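Local coordinates for protein 2-dehydro-3-deoxy-d-gluconate/2-dehydro-3-deoxy-phosphogluconate aldolase (Picrophilus torridus, PDB 4UXD) that belongs to the dihydrodipicolinate synthetase family of aldolases, enzymes built on a parallel beta/alpha barrel, and assembles from four copies of its chain, at residues A[214-217]-A[218-222]. Numbering follows the deposited sequence.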
loop_
_atom_site.group_PDB
_atom_site.type_symbol
_atom_site.label_atom_id
_atom_site.label_comp_id
_atom_site.label_asym_id
_atom_site.label_seq_id
_atom_site.Cartn_x
_atom_site.Cartn_y
_atom_site.Cartn_z
ATOM N N THR A 214 -1.659 15.682 21.876
ATOM C CA THR A 214 -0.955 16.322 20.767
ATOM C C THR A 214 -1.897 17.241 19.970
ATOM O O THR A 214 -1.524 18.356 19.606
ATOM C CB THR A 214 -0.322 15.261 19.820
ATOM O OG1 THR A 214 0.666 14.507 20.533
ATOM C CG2 THR A 214 0.328 15.908 18.580
ATOM N N SER A 215 -3.123 16.780 19.722
ATOM C CA SER A 215 -4.056 17.531 18.891
ATOM C C SER A 215 -4.509 18.814 19.582
ATOM O O SER A 215 -4.651 19.859 18.939
ATOM C CB SER A 215 -5.272 16.680 18.532
ATOM O OG SER A 215 -4.896 15.498 17.859
ATOM N N LEU A 216 -4.741 18.745 20.886
ATOM C CA LEU A 216 -5.084 19.949 21.630
ATOM C C LEU A 216 -3.893 20.917 21.586
ATOM O O LEU A 216 -4.064 22.118 21.372
ATOM C CB LEU A 216 -5.471 19.629 23.086
ATOM C CG LEU A 216 -6.705 18.764 23.362
ATOM C CD1 LEU A 216 -7.069 18.791 24.856
ATOM C CD2 LEU A 216 -7.908 19.163 22.508
ATOM N N GLU A 217 -2.682 20.394 21.767
ATOM C CA GLU A 217 -1.489 21.252 21.758
ATOM C C GLU A 217 -1.396 22.047 20.468
ATOM O O GLU A 217 -0.912 23.164 20.463
ATOM C CB GLU A 217 -0.221 20.430 21.931
ATOM C CG GLU A 217 0.143 20.082 23.346
ATOM C CD GLU A 217 1.476 19.354 23.402
ATOM O OE1 GLU A 217 2.019 19.036 22.318
ATOM O OE2 GLU A 217 1.996 19.121 24.515
ATOM N N LEU A 218 -1.874 21.444 19.381
ATOM C CA LEU A 218 -1.809 22.032 18.053
ATOM C C LEU A 218 -3.054 22.847 17.677
ATOM O O LEU A 218 -3.145 23.360 16.558
ATOM C CB LEU A 218 -1.601 20.918 17.023
ATOM C CG LEU A 218 -0.280 20.164 17.094
ATOM C CD1 LEU A 218 -0.270 18.959 16.173
ATOM C CD2 LEU A 218 0.860 21.100 16.739
ATOM N N GLY A 219 -4.019 22.940 18.594
ATOM C CA GLY A 219 -5.200 23.746 18.371
ATOM C C GLY A 219 -6.489 23.001 18.019
ATOM O O GLY A 219 -7.447 23.634 17.574
ATOM N N ALA A 220 -6.546 21.683 18.217
ATOM C CA ALA A 220 -7.788 20.946 17.923
ATOM C C ALA A 220 -8.963 21.414 18.785
ATOM O O ALA A 220 -8.806 21.690 19.981
ATOM C CB ALA A 220 -7.587 19.455 18.118
ATOM N N SER A 221 -10.150 21.465 18.185
ATOM C CA SER A 221 -11.358 21.846 18.919
ATOM C C SER A 221 -11.768 20.781 19.941
ATOM O O SER A 221 -12.581 21.048 20.822
ATOM C CB SER A 221 -12.513 22.112 17.955
ATOM O OG SER A 221 -12.070 22.860 16.840
ATOM N N GLY A 222 -11.192 19.586 19.829
ATOM C CA GLY A 222 -11.484 18.496 20.749
ATOM C C GLY A 222 -11.339 17.141 20.075
ATOM O O GLY A 222 -10.731 17.029 19.008
#
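A Schellman motif ends helix 212-217, where Ser-215 and Ala-220 meet and the chain turns toward barrel strand 222-224. Ala-220 N reaches back to Ser-215 O at 2.7 Å, nearly straight at the hydrogen (160°). Gly-219 N bonds Leu-216 O at 2.9 Å, coming from above the carbonyl plane. One residue earlier, Leu-218 N still makes the i to i-4 bond to Thr-214 O at 3.1 Å. Gly-219 takes the positive phi (104°) that reverses the chain and, having no CB, does so without crowding the carbonyl O of Leu-218. The reversal lays the methyl of Ala-220 against the last turn, CB to Ser-215 CB at 3.6 Å. On the flank, Thr-214 and Leu-218 run side by side: Thr-214 CG2, set anti to the backbone N, meets Leu-218 CD1 at 3.9 Å. Leu-218 also packs on Met-192 and Leu-195 of helix 188-195 and on Thr-214 of a second subunit. From the helix, Leu-216 CD2 reaches across to Gly-222 CA at 4.0 Å; Ser-215 OG is hydrogen-bonded to Gln-206 NE2 and Leu-211 O. The carbonyls of Thr-214, Ser-215 and Leu-216 are thus taken up by the N-H groups of Leu-218, Ala-220 and Gly-219, while the Ala-220 methyl and Leu-216 CD2 pack the returning chain against the last helical turn.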